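Putative rhamnosidase (PDB 3W5M) releases terminal, non-reducing alpha-L-rhamnose from plant glycosides such as naringin, rutin and hesperidin and from gum arabic by hydrolysis, and carries a calcium-dependent rhamnose-binding module. Local coordinates at residues A483-A488 / S510-V515; R489-P494 / F499-G504; R526-L531 / G535-A540; D549-T552 / E558-Y561; L609-S614 / Y884-G889. All coordinates share one frame; numbering follows the deposited sequence.

How the contacts relate
Contacts 1, 2 and 4 lie on one large mixed sheet of the concanavalin-like beta-sandwich domain, which contact 3 joins through strand 522-528; contact 5 belongs to the (alpha/alpha)6-barrel that carries the probable catalytic acid and base. Contacts 1 and 2 share strand 480-493, their centres about 13 Å apart, and contact 2 falls within the chain interval of contact 1. Contacts 3, 4 and 5 follow in series. Contact 3 packs on contact 2 (centres about 11 Å apart), while strands 510-515 and 559-561 join contacts 1 and 4 as neighbours. Contact 5 touches no other; its nearest atoms stay about 6 Å from contact 2. The sandwich thus lies close against the barrel, contact 3 coming nearest, of the five, to the barrel's rhamnose site.

Contact 1: residues A483-A488 / S510-V515; sequences AKELPA and SVRLRV
Glu485 and Arg512 form a two-pronged salt bridge at the protein surface, and it carries the whole of this contact. The guanidinium grips the carboxylate end-on, one nitrogen to each oxygen: Arg512 NH2 to Glu485 OE1 at 2.8 Å and Arg512 NH1 to Glu485 OE2 at 2.9 Å. Both hydrogen bonds are nearly straight, and both oxygens lie almost in the guanidinium plane, at its edge. The carboxylate does not share that plane. It is turned 44° against it, which makes each N-H come in from above the carboxylate rather than within it. With two bonds, neither flat group can easily turn relative to the other.

The side chains bring the charges together in different ways. Glu485 runs straight out beyond CG, whereas Arg512 leaves with CG opposite its own backbone N (chi1 171°) and then bends at chi3 (63°), swinging the guanidinium over toward the glutamate. The two chains meet at about a right angle.

A second acid shares the arginine: NH1 also forms a salt bridge with Glu562. The shared guanidinium would be expected to offset the repulsion between the two carboxylates.

No backbone bond joins the two strands directly, their closest CA atoms, those of Glu485 and Val511, being 8.8 Å apart. Strand 587-594 runs between them in the large mixed sheet of the concanavalin-like domain and hydrogen-bonds to both, Leu486 pairing with Gly589 and Arg512 with Thr588, so the salt bridge spans this middle strand, where Glu485 also touches Thr588.

Contact 2: residues R489-P494 / F499-G504; sequences RKVTEP and FVLDLG
An antiparallel beta hairpin of the large mixed sheet in the concanavalin-like domain joins strand 490-493 to strand 499-503. Its regular ladder centres on Thr492 and Val500, a hydrogen-bonded pair with Thr492 N to Val500 O at 2.8 Å and Val500 N to Thr492 O at 2.9 Å. Nearer the open end, Asp502 N reaches Lys490 O at 3.0 Å and Arg489 N reaches Asp502 O at 2.7 Å.

Val491 and Leu501, a non-hydrogen-bonded pair, lie side by side on one face, CG2 of the valine 3.7 Å from CG of the leucine. The other face carries Thr492 next to Val500, whose CG2 also meets Pro494 CG at 3.7 Å from across. Beside the turn, Glu493 extends along Phe499: its CG sits over one ring face, toward the rim, in a CH-pi contact 4.3 Å from the centroid, and its carboxylate stacks at 30° to the ring. Glu493 OE2 is meanwhile held by Gly497 N inside the turn.

Asp502 OD1 accepts from Gly504 N at 2.6 Å, while Arg571 forms a salt bridge to the same oxygen. The arrangement is that of a two-stranded hairpin whose second strand is followed, at a corner of the chain, by an Asx turn.

Contact 3: residues R526-L531 / G535-A540; sequences RHAEVL and GTIYTA
Val530 and Leu531 run antiparallel to Tyr538 and Ile537 in a short, weakly bonded hairpin, where Tyr538 N donates to Val530 O at 3.1 Å and the Leu531-Ile537 pair is non-hydrogen-bonded. Away from the turn, the chains part enough for a water to bridge them, accepting from Glu529 N and donating to Tyr538 O (2.7 Å).

Ile537 is the central side chain. Its CB lies 3.6 Å from Ala528 CB, its CG2 meets Leu531 CD2 at 3.9 Å, and its CD1 rests over one face of the Arg526 guanidinium, 3.6 Å from CZ. CG1 takes the position between backbone N and carbonyl carbon (chi1 64°), which sends CD1 to the arginine and CG2 to the leucine. Glu574 holds Arg526 NE in a salt bridge, and a second water donates to Ile537 O and accepts a weak bond from Arg526 NH2. Beyond the Ile537 cluster, Val530 CG2 lies alongside Tyr538, 3.6 Å from CD2, and Phe906 packs on both residues.

Glu529 OE1 accepts from Phe914 N, and the side chain of Thr539 comes within about 10 Å of rhamnose-binding Arg634. This is a beta hairpin extending from a sandwich strand to the barrel, in the neighbourhood of the rhamnose site.

Contact 4: residues D549-T552 / E558-Y561; sequences DTYT and EETY
Tyr551, Tyr561 and Glu559 pack against one another inside the concanavalin-like beta-sandwich, where strand 549-552 and strand 559-561 face each other in opposite directions. The strand axes are 9.2 Å apart, too far for backbone pairing, and the side chains of Tyr551, Glu559 and Tyr561 span the interval.

Tyr551 has the largest buried area. It leaves its strand with CG opposite the backbone N (chi1 177°) and stretches across to the other strand, its ring sliding past that of Tyr561, which comes the opposite way. The ring planes are near parallel, 22° apart, but so displaced that the rings barely overlap, with centroids 5.0 Å from each other. What lies over the Tyr551 face is chiefly the beginning of the other side chain: Tyr561 CB makes a CH-pi contact 3.7 Å from the Tyr551 centroid, displaced toward the rim, and Tyr561 CG comes to 3.4 Å from Tyr551 CD1.

Tyr561 in turn points its own ring back to the first strand, where Asp549 CB approaches the ring edge, 4.3 Å from CE2. Its hydroxyl bonds to Glu437 on strand 436-440, which borders strand 548-552 on the far side from strand 522-528.

Glu559 closes the other end. Its carboxylate also accepts from backbone nitrogens of the connecting loop, OE1 from Lys554 and OE2 from Gln556, and these hold it in place for the tyrosine. That buried acid receives the Tyr551 hydroxyl, whose OH donates to Glu559 OE1 in a very short hydrogen bond of 2.5 Å, the carboxylate turned 69° from the ring.

Contact 5: residues L609-S614 / Y884-G889; sequences LNKLHS and YPIDKG
Ile886 projects from the end of helix 883-887 onto Lys611 and Leu612 of helix 607-622, and through it the two segments touch. From CB the side chain forks. The CG2 branch meets the aliphatic base of Lys611, lying 3.7 Å from its CG and 4.2 Å from its CB. On the other branch CG1 is only the stem; it stands opposite the carbonyl carbon (chi1 -62°) and continues extended, carrying CD1 to the surface of the facing helix. There CD1 reaches Leu612 CA at 3.7 Å and Leu612 CB at 3.8 Å, with Leu612 CD1 slightly farther at 4.1 Å. One methyl therefore touches the backbone as well as the side chain of the leucine.

Ile886 crosses Leu612 at about a right angle but slides past Lys611 in the opposite direction, the lysine bending at chi2 to take its amino end away. No hydrogen bond crosses the contact. Just beyond Ile886 a Schellman motif ends the helix, with Gly889 at positive phi and its N bonded to Ile886 O.

This apolar packing joins segments 270 residues apart in the barrel. Leu609 packs on Leu874 and His875 of helix 867-875, while His613 hydrogen-bonds to Tyr927 of helix 923-929.

Contact 1: residues A483-A488 / S510-V515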
# COMPACT_ATOMS: atom_id res chain seq x y z
N ALA A 483 -7.57 -11.19 -3.40
CA ALA A 483 -7.10 -12.41 -2.75
C ALA A 483 -8.28 -13.18 -2.19
O ALA A 483 -8.19 -14.39 -1.98
CB ALA A 483 -6.12 -12.07 -1.64
N LYS A 484 -9.36 -12.48 -1.89
CA LYS A 484 -10.59 -13.11 -1.33
C LYS A 484 -11.75 -12.15 -1.32
O LYS A 484 -11.57 -10.94 -1.45
CB LYS A 484 -10.38 -13.73 0.05
CG LYS A 484 -9.83 -12.82 1.11
CD LYS A 484 -9.69 -13.60 2.42
CE LYS A 484 -10.99 -13.59 3.19
NZ LYS A 484 -11.25 -14.93 3.76
N GLU A 485 -12.95 -12.72 -1.21
CA GLU A 485 -14.18 -11.94 -1.13
C GLU A 485 -14.77 -12.10 0.28
O GLU A 485 -14.63 -13.16 0.88
CB GLU A 485 -15.16 -12.40 -2.20
CG GLU A 485 -14.67 -12.10 -3.61
CD GLU A 485 -15.70 -12.37 -4.70
OE1 GLU A 485 -16.74 -13.03 -4.42
OE2 GLU A 485 -15.48 -11.91 -5.84
N LEU A 486 -15.39 -11.04 0.80
CA LEU A 486 -16.08 -11.07 2.09
C LEU A 486 -17.55 -10.72 1.89
O LEU A 486 -17.88 -9.55 1.70
CB LEU A 486 -15.46 -10.06 3.08
CG LEU A 486 -14.03 -10.30 3.60
CD1 LEU A 486 -13.55 -9.15 4.47
CD2 LEU A 486 -13.92 -11.62 4.36
N PRO A 487 -18.44 -11.72 1.94
CA PRO A 487 -19.87 -11.38 1.76
C PRO A 487 -20.34 -10.57 2.96
O PRO A 487 -19.81 -10.73 4.04
CB PRO A 487 -20.57 -12.76 1.75
CG PRO A 487 -19.50 -13.76 1.52
CD PRO A 487 -18.23 -13.18 2.07
N ALA A 488 -21.31 -9.68 2.77
CA ALA A 488 -21.86 -8.93 3.88
C ALA A 488 -22.48 -9.94 4.85
O ALA A 488 -23.07 -10.93 4.41
CB ALA A 488 -22.90 -7.95 3.39
N SER A 510 -12.45 -2.96 -2.52
CA SER A 510 -13.69 -2.26 -2.89
C SER A 510 -14.78 -3.33 -3.03
O SER A 510 -14.50 -4.51 -2.96
CB SER A 510 -13.51 -1.45 -4.20
OG SER A 510 -13.09 -2.28 -5.27
N VAL A 511 -16.02 -2.92 -3.25
CA VAL A 511 -17.10 -3.89 -3.21
C VAL A 511 -17.56 -4.31 -4.61
O VAL A 511 -17.22 -3.69 -5.60
CB VAL A 511 -18.29 -3.38 -2.35
CG1 VAL A 511 -17.77 -2.78 -1.06
CG2 VAL A 511 -19.15 -2.40 -3.12
N ARG A 512 -18.30 -5.40 -4.67
CA ARG A 512 -19.17 -5.68 -5.81
C ARG A 512 -20.57 -5.37 -5.34
O ARG A 512 -21.01 -5.89 -4.29
CB ARG A 512 -19.08 -7.15 -6.20
CG ARG A 512 -20.13 -7.54 -7.25
CD ARG A 512 -19.82 -8.87 -7.92
NE ARG A 512 -19.83 -9.97 -6.96
CZ ARG A 512 -18.73 -10.57 -6.51
NH1 ARG A 512 -17.53 -10.18 -6.93
NH2 ARG A 512 -18.84 -11.55 -5.63
N LEU A 513 -21.27 -4.54 -6.11
CA LEU A 513 -22.66 -4.17 -5.86
C LEU A 513 -23.51 -4.91 -6.88
O LEU A 513 -23.19 -4.86 -8.09
CB LEU A 513 -22.82 -2.67 -6.05
CG LEU A 513 -24.21 -2.06 -5.99
CD1 LEU A 513 -24.82 -2.19 -4.59
CD2 LEU A 513 -24.18 -0.61 -6.47
N ARG A 514 -24.55 -5.61 -6.40
CA ARG A 514 -25.59 -6.15 -7.28
C ARG A 514 -26.87 -5.37 -7.00
O ARG A 514 -27.26 -5.18 -5.84
CB ARG A 514 -25.87 -7.65 -7.06
CG ARG A 514 -24.68 -8.59 -7.09
CD ARG A 514 -23.92 -8.60 -8.42
NE ARG A 514 -24.75 -8.98 -9.57
CZ ARG A 514 -25.00 -10.23 -9.94
NH1 ARG A 514 -24.50 -11.25 -9.26
NH2 ARG A 514 -25.77 -10.46 -11.01
N VAL A 515 -27.51 -4.89 -8.05
CA VAL A 515 -28.70 -4.05 -7.90
C VAL A 515 -29.59 -4.15 -9.15
O VAL A 515 -29.10 -4.23 -10.27
CB VAL A 515 -28.32 -2.58 -7.60
CG1 VAL A 515 -27.45 -1.98 -8.72
CG2 VAL A 515 -29.54 -1.71 -7.34

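Contact 2: residues R489-P494 / F499-G504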
# COMPACT_ATOMS: atom_id res chain seq x y z
N ARG A 489 -22.29 -9.72 6.15
CA ARG A 489 -22.70 -10.67 7.17
C ARG A 489 -24.05 -10.29 7.75
O ARG A 489 -24.74 -11.13 8.32
CB ARG A 489 -21.66 -10.73 8.28
CG ARG A 489 -20.32 -11.28 7.83
CD ARG A 489 -19.31 -11.32 8.96
NE ARG A 489 -19.48 -12.40 9.95
CZ ARG A 489 -19.94 -13.63 9.71
NH1 ARG A 489 -20.32 -14.02 8.49
NH2 ARG A 489 -20.03 -14.49 10.71
N LYS A 490 -24.41 -9.01 7.63
CA LYS A 490 -25.72 -8.50 8.04
C LYS A 490 -25.99 -7.12 7.45
O LYS A 490 -25.07 -6.38 7.06
CB LYS A 490 -25.86 -8.42 9.56
CG LYS A 490 -24.99 -7.36 10.21
CD LYS A 490 -25.49 -7.04 11.61
CE LYS A 490 -24.42 -6.28 12.36
NZ LYS A 490 -24.89 -5.73 13.66
N VAL A 491 -27.28 -6.78 7.40
CA VAL A 491 -27.78 -5.51 6.89
C VAL A 491 -28.58 -4.87 8.02
O VAL A 491 -29.46 -5.51 8.61
CB VAL A 491 -28.70 -5.74 5.67
CG1 VAL A 491 -29.26 -4.43 5.14
CG2 VAL A 491 -27.96 -6.47 4.57
N THR A 492 -28.26 -3.63 8.35
CA THR A 492 -29.08 -2.86 9.27
C THR A 492 -29.63 -1.64 8.53
O THR A 492 -29.15 -1.28 7.46
CB THR A 492 -28.32 -2.40 10.54
OG1 THR A 492 -27.27 -1.50 10.19
CG2 THR A 492 -27.74 -3.57 11.28
N GLU A 493 -30.67 -1.02 9.09
CA GLU A 493 -31.21 0.22 8.57
C GLU A 493 -31.33 1.20 9.73
O GLU A 493 -32.42 1.31 10.32
CB GLU A 493 -32.57 -0.02 7.90
CG GLU A 493 -33.15 1.23 7.24
CD GLU A 493 -34.53 1.02 6.58
OE1 GLU A 493 -35.09 -0.11 6.61
OE2 GLU A 493 -35.05 2.01 6.01
N PRO A 494 -30.22 1.87 10.10
CA PRO A 494 -30.23 2.79 11.26
C PRO A 494 -30.95 4.13 11.08
O PRO A 494 -31.20 4.82 12.07
CB PRO A 494 -28.74 3.02 11.56
CG PRO A 494 -28.05 2.72 10.29
CD PRO A 494 -28.85 1.66 9.58
N PHE A 499 -28.90 2.19 4.63
CA PHE A 499 -28.58 0.84 5.04
C PHE A 499 -27.10 0.72 5.32
O PHE A 499 -26.28 1.36 4.65
CB PHE A 499 -29.00 -0.17 3.96
CG PHE A 499 -30.48 -0.15 3.66
CD1 PHE A 499 -31.02 0.80 2.79
CD2 PHE A 499 -31.34 -1.05 4.29
CE1 PHE A 499 -32.38 0.84 2.52
CE2 PHE A 499 -32.71 -1.03 4.02
CZ PHE A 499 -33.23 -0.08 3.14
N VAL A 500 -26.76 -0.08 6.34
CA VAL A 500 -25.36 -0.30 6.71
C VAL A 500 -25.11 -1.80 6.66
O VAL A 500 -25.83 -2.58 7.30
CB VAL A 500 -25.02 0.30 8.10
CG1 VAL A 500 -23.59 -0.04 8.48
CG2 VAL A 500 -25.23 1.81 8.12
N LEU A 501 -24.13 -2.21 5.86
CA LEU A 501 -23.82 -3.62 5.71
C LEU A 501 -22.47 -3.89 6.34
O LEU A 501 -21.50 -3.15 6.09
CB LEU A 501 -23.86 -4.07 4.24
CG LEU A 501 -25.23 -4.18 3.53
CD1 LEU A 501 -25.78 -2.81 3.19
CD2 LEU A 501 -25.19 -5.07 2.30
N ASP A 502 -22.43 -4.91 7.19
CA ASP A 502 -21.24 -5.27 7.97
C ASP A 502 -20.56 -6.45 7.32
O ASP A 502 -21.17 -7.50 7.15
CB ASP A 502 -21.65 -5.64 9.38
CG ASP A 502 -20.46 -5.96 10.29
OD1 ASP A 502 -19.29 -5.92 9.86
OD2 ASP A 502 -20.72 -6.22 11.48
N LEU A 503 -19.30 -6.25 6.93
CA LEU A 503 -18.51 -7.29 6.31
C LEU A 503 -17.77 -8.14 7.37
O LEU A 503 -17.20 -9.17 7.05
CB LEU A 503 -17.51 -6.68 5.30
CG LEU A 503 -18.05 -5.97 4.05
CD1 LEU A 503 -16.95 -5.82 3.02
CD2 LEU A 503 -19.22 -6.71 3.43
N GLY A 504 -17.79 -7.67 8.62
CA GLY A 504 -17.31 -8.45 9.77
C GLY A 504 -15.81 -8.37 9.95
O GLY A 504 -15.25 -8.89 10.93
O HOH W 1 -24.95 -3.94 9.47

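Contact 3: residues R526-L531 / G535-A540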
# COMPACT_ATOMS: atom_id res chain seq x y z
N ARG A 526 -20.83 4.58 0.77
CA ARG A 526 -19.78 5.15 1.63
C ARG A 526 -19.14 4.04 2.46
O ARG A 526 -19.77 3.03 2.76
CB ARG A 526 -20.32 6.27 2.51
CG ARG A 526 -20.73 7.52 1.73
CD ARG A 526 -20.82 8.77 2.59
NE ARG A 526 -21.73 8.61 3.72
CZ ARG A 526 -21.51 9.09 4.94
NH1 ARG A 526 -20.42 9.79 5.21
NH2 ARG A 526 -22.40 8.86 5.91
N HIS A 527 -17.87 4.22 2.81
CA HIS A 527 -17.11 3.17 3.43
C HIS A 527 -16.51 3.68 4.73
O HIS A 527 -15.97 4.78 4.77
CB HIS A 527 -15.99 2.68 2.48
CG HIS A 527 -16.50 2.16 1.17
ND1 HIS A 527 -16.88 2.99 0.14
CD2 HIS A 527 -16.64 0.90 0.71
CE1 HIS A 527 -17.29 2.26 -0.88
NE2 HIS A 527 -17.16 0.99 -0.56
N ALA A 528 -16.64 2.86 5.78
CA ALA A 528 -16.18 3.26 7.13
C ALA A 528 -15.53 2.13 7.87
O ALA A 528 -15.90 0.97 7.71
CB ALA A 528 -17.34 3.80 7.97
N GLU A 529 -14.59 2.50 8.74
CA GLU A 529 -13.91 1.50 9.57
C GLU A 529 -14.72 1.13 10.82
O GLU A 529 -14.59 0.01 11.32
CB GLU A 529 -12.55 2.07 10.03
CG GLU A 529 -11.57 2.48 8.94
CD GLU A 529 -10.17 2.70 9.51
OE1 GLU A 529 -9.94 3.79 10.11
OE2 GLU A 529 -9.31 1.78 9.39
N VAL A 530 -15.50 2.07 11.33
CA VAL A 530 -16.25 1.91 12.60
C VAL A 530 -17.62 2.58 12.51
O VAL A 530 -17.92 3.29 11.54
CB VAL A 530 -15.46 2.51 13.80
CG1 VAL A 530 -14.16 1.72 14.02
CG2 VAL A 530 -15.16 3.98 13.57
N LEU A 531 -18.45 2.33 13.54
CA LEU A 531 -19.81 2.86 13.63
C LEU A 531 -19.95 3.79 14.81
O LEU A 531 -19.17 3.72 15.78
CB LEU A 531 -20.82 1.72 13.81
CG LEU A 531 -20.97 0.64 12.73
CD1 LEU A 531 -22.01 -0.37 13.15
CD2 LEU A 531 -21.30 1.23 11.37
N GLY A 535 -25.41 3.19 15.33
CA GLY A 535 -25.36 2.20 14.26
C GLY A 535 -25.15 2.80 12.88
O GLY A 535 -25.10 2.07 11.89
N THR A 536 -25.04 4.13 12.81
CA THR A 536 -24.68 4.83 11.55
C THR A 536 -23.15 4.80 11.39
O THR A 536 -22.43 4.68 12.39
CB THR A 536 -25.13 6.30 11.51
OG1 THR A 536 -24.55 7.01 12.60
CG2 THR A 536 -26.67 6.43 11.56
N ILE A 537 -22.66 4.92 10.15
CA ILE A 537 -21.21 4.93 9.91
C ILE A 537 -20.51 6.19 10.39
O ILE A 537 -21.08 7.30 10.35
CB ILE A 537 -20.82 4.63 8.44
CG1 ILE A 537 -21.33 5.74 7.50
CG2 ILE A 537 -21.31 3.24 8.06
CD1 ILE A 537 -20.64 5.77 6.14
N TYR A 538 -19.30 6.01 10.91
CA TYR A 538 -18.47 7.10 11.37
C TYR A 538 -17.35 7.26 10.36
O TYR A 538 -16.62 6.30 10.10
CB TYR A 538 -17.86 6.75 12.74
CG TYR A 538 -16.87 7.78 13.25
CD1 TYR A 538 -17.30 8.97 13.83
CD2 TYR A 538 -15.50 7.56 13.16
CE1 TYR A 538 -16.39 9.92 14.31
CE2 TYR A 538 -14.58 8.49 13.65
CZ TYR A 538 -15.03 9.67 14.23
OH TYR A 538 -14.12 10.59 14.72
N THR A 539 -17.21 8.47 9.82
CA THR A 539 -16.23 8.73 8.75
C THR A 539 -15.33 9.93 9.05
O THR A 539 -14.46 10.24 8.26
CB THR A 539 -16.90 8.98 7.37
OG1 THR A 539 -17.86 10.02 7.48
CG2 THR A 539 -17.56 7.73 6.82
N ALA A 540 -15.52 10.59 10.19
CA ALA A 540 -14.72 11.79 10.50
C ALA A 540 -13.20 11.55 10.47
O ALA A 540 -12.41 12.44 10.10
CB ALA A 540 -15.14 12.38 11.84
O HOH W 2 -23.35 8.61 9.01
O HOH W 3 -14.20 5.32 9.37

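Contact 4: residues D549-T552 / E558-Y561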
# COMPACT_ATOMS: atom_id res chain seq x y z
N ASP A 549 -18.24 5.59 -3.54
CA ASP A 549 -18.44 5.14 -4.93
C ASP A 549 -19.91 5.31 -5.29
O ASP A 549 -20.79 5.03 -4.45
CB ASP A 549 -17.98 3.68 -5.09
CG ASP A 549 -16.52 3.47 -4.63
OD1 ASP A 549 -15.69 4.40 -4.79
OD2 ASP A 549 -16.17 2.38 -4.11
N THR A 550 -20.17 5.77 -6.51
CA THR A 550 -21.50 6.16 -6.92
C THR A 550 -21.77 5.39 -8.20
O THR A 550 -20.92 5.34 -9.09
CB THR A 550 -21.55 7.69 -7.18
OG1 THR A 550 -21.08 8.40 -6.02
CG2 THR A 550 -22.96 8.17 -7.53
N TYR A 551 -22.95 4.76 -8.29
CA TYR A 551 -23.29 3.99 -9.47
C TYR A 551 -24.68 4.36 -9.95
O TYR A 551 -25.61 4.31 -9.18
CB TYR A 551 -23.29 2.49 -9.14
CG TYR A 551 -23.70 1.59 -10.30
CD1 TYR A 551 -22.84 1.37 -11.38
CD2 TYR A 551 -24.95 0.97 -10.32
CE1 TYR A 551 -23.21 0.55 -12.45
CE2 TYR A 551 -25.33 0.13 -11.38
CZ TYR A 551 -24.46 -0.08 -12.44
OH TYR A 551 -24.81 -0.88 -13.50
N THR A 552 -24.80 4.71 -11.23
CA THR A 552 -26.09 5.06 -11.82
C THR A 552 -26.51 3.91 -12.74
O THR A 552 -25.76 3.50 -13.60
CB THR A 552 -26.02 6.39 -12.60
OG1 THR A 552 -25.64 7.42 -11.70
CG2 THR A 552 -27.39 6.75 -13.20
N GLU A 558 -30.17 -7.76 -13.30
CA GLU A 558 -29.41 -7.70 -12.05
C GLU A 558 -28.01 -7.14 -12.34
O GLU A 558 -27.05 -7.91 -12.58
CB GLU A 558 -29.33 -9.07 -11.36
CG GLU A 558 -28.85 -9.03 -9.92
CD GLU A 558 -28.93 -10.38 -9.23
OE1 GLU A 558 -29.98 -11.05 -9.30
OE2 GLU A 558 -27.92 -10.77 -8.59
N GLU A 559 -27.90 -5.81 -12.31
CA GLU A 559 -26.65 -5.12 -12.64
C GLU A 559 -25.52 -5.43 -11.67
O GLU A 559 -25.77 -5.75 -10.51
CB GLU A 559 -26.91 -3.62 -12.73
CG GLU A 559 -27.83 -3.30 -13.90
CD GLU A 559 -28.18 -1.83 -14.03
OE1 GLU A 559 -27.27 -0.96 -13.91
OE2 GLU A 559 -29.36 -1.52 -14.28
N THR A 560 -24.28 -5.39 -12.16
CA THR A 560 -23.11 -5.69 -11.32
C THR A 560 -22.18 -4.52 -11.45
O THR A 560 -21.83 -4.18 -12.57
CB THR A 560 -22.35 -6.94 -11.79
OG1 THR A 560 -23.21 -8.09 -11.70
CG2 THR A 560 -21.09 -7.18 -10.95
N TYR A 561 -21.81 -3.89 -10.33
CA TYR A 561 -20.84 -2.79 -10.38
C TYR A 561 -19.62 -3.16 -9.54
O TYR A 561 -19.77 -3.51 -8.35
CB TYR A 561 -21.46 -1.47 -9.91
CG TYR A 561 -20.40 -0.38 -9.76
CD1 TYR A 561 -19.60 0.02 -10.85
CD2 TYR A 561 -20.19 0.22 -8.53
CE1 TYR A 561 -18.62 0.99 -10.69
CE2 TYR A 561 -19.21 1.20 -8.36
CZ TYR A 561 -18.44 1.58 -9.44
OH TYR A 561 -17.46 2.57 -9.26

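Contact 5: residues L609-S614 / Y884-G889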
# COMPACT_ATOMS: atom_id res chain seq x y z
N LEU A 609 -5.39 -14.89 21.61
CA LEU A 609 -4.11 -14.79 20.91
C LEU A 609 -4.30 -15.15 19.47
O LEU A 609 -3.61 -14.61 18.60
CB LEU A 609 -3.03 -15.68 21.52
CG LEU A 609 -2.60 -15.34 22.95
CD1 LEU A 609 -1.51 -16.34 23.31
CD2 LEU A 609 -2.16 -13.90 23.14
N ASN A 610 -5.21 -16.08 19.21
CA ASN A 610 -5.54 -16.44 17.85
C ASN A 610 -6.16 -15.25 17.11
O ASN A 610 -5.87 -15.03 15.92
CB ASN A 610 -6.44 -17.67 17.82
CG ASN A 610 -5.79 -18.87 18.50
OD1 ASN A 610 -4.56 -18.94 18.66
ND2 ASN A 610 -6.60 -19.82 18.91
N LYS A 611 -6.98 -14.47 17.82
CA LYS A 611 -7.54 -13.22 17.28
C LYS A 611 -6.48 -12.15 17.04
O LYS A 611 -6.48 -11.47 16.00
CB LYS A 611 -8.65 -12.67 18.20
CG LYS A 611 -9.40 -11.48 17.60
CD LYS A 611 -9.95 -11.83 16.23
CE LYS A 611 -10.99 -10.82 15.79
NZ LYS A 611 -11.54 -11.22 14.45
N LEU A 612 -5.55 -12.02 17.99
CA LEU A 612 -4.47 -11.10 17.83
C LEU A 612 -3.65 -11.38 16.54
O LEU A 612 -3.37 -10.45 15.73
CB LEU A 612 -3.56 -11.11 19.08
CG LEU A 612 -2.39 -10.14 19.04
CD1 LEU A 612 -2.84 -8.71 18.81
CD2 LEU A 612 -1.60 -10.26 20.35
N HIS A 613 -3.29 -12.64 16.34
CA HIS A 613 -2.60 -13.10 15.13
C HIS A 613 -3.43 -12.79 13.86
O HIS A 613 -2.89 -12.23 12.91
CB HIS A 613 -2.32 -14.58 15.22
CG HIS A 613 -1.86 -15.18 13.94
ND1 HIS A 613 -0.63 -14.91 13.38
CD2 HIS A 613 -2.48 -16.05 13.11
CE1 HIS A 613 -0.51 -15.59 12.26
NE2 HIS A 613 -1.62 -16.29 12.07
N SER A 614 -4.72 -13.13 13.87
CA SER A 614 -5.60 -12.78 12.74
C SER A 614 -5.54 -11.27 12.44
O SER A 614 -5.36 -10.86 11.29
CB SER A 614 -7.04 -13.19 13.02
OG SER A 614 -7.83 -12.95 11.86
N TYR A 884 -7.32 -5.00 24.98
CA TYR A 884 -8.34 -3.96 25.09
C TYR A 884 -9.09 -3.75 23.75
O TYR A 884 -10.31 -3.88 23.73
CB TYR A 884 -7.73 -2.67 25.63
CG TYR A 884 -8.63 -1.46 25.54
CD1 TYR A 884 -9.70 -1.28 26.45
CD2 TYR A 884 -8.42 -0.50 24.56
CE1 TYR A 884 -10.51 -0.15 26.36
CE2 TYR A 884 -9.23 0.61 24.46
CZ TYR A 884 -10.28 0.79 25.36
OH TYR A 884 -11.06 1.93 25.22
N PRO A 885 -8.37 -3.47 22.64
CA PRO A 885 -9.06 -3.27 21.34
C PRO A 885 -9.79 -4.49 20.85
O PRO A 885 -10.88 -4.36 20.29
CB PRO A 885 -7.93 -2.85 20.39
CG PRO A 885 -6.89 -2.27 21.28
CD PRO A 885 -6.94 -3.11 22.54
N ILE A 886 -9.23 -5.68 21.09
CA ILE A 886 -9.86 -6.94 20.72
C ILE A 886 -11.22 -7.12 21.41
O ILE A 886 -12.19 -7.59 20.78
CB ILE A 886 -8.94 -8.14 20.95
CG1 ILE A 886 -7.69 -7.98 20.06
CG2 ILE A 886 -9.68 -9.44 20.65
CD1 ILE A 886 -6.71 -9.14 20.07
N ASP A 887 -11.28 -6.76 22.69
CA ASP A 887 -12.55 -6.81 23.44
C ASP A 887 -13.59 -5.81 22.89
O ASP A 887 -14.80 -6.05 23.03
CB ASP A 887 -12.32 -6.61 24.95
CG ASP A 887 -11.72 -7.85 25.61
OD1 ASP A 887 -11.76 -8.95 25.00
OD2 ASP A 887 -11.20 -7.73 26.75
N LYS A 888 -13.12 -4.74 22.24
CA LYS A 888 -13.99 -3.78 21.57
C LYS A 888 -14.29 -4.15 20.11
O LYS A 888 -14.77 -3.31 19.35
CB LYS A 888 -13.41 -2.36 21.62
CG LYS A 888 -13.02 -1.87 23.00
CD LYS A 888 -14.23 -1.49 23.83
CE LYS A 888 -14.33 0.01 24.00
NZ LYS A 888 -13.44 0.52 25.07
N GLY A 889 -14.02 -5.40 19.74
CA GLY A 889 -14.36 -5.90 18.41
C GLY A 889 -13.36 -5.58 17.30
O GLY A 889 -13.69 -5.73 16.12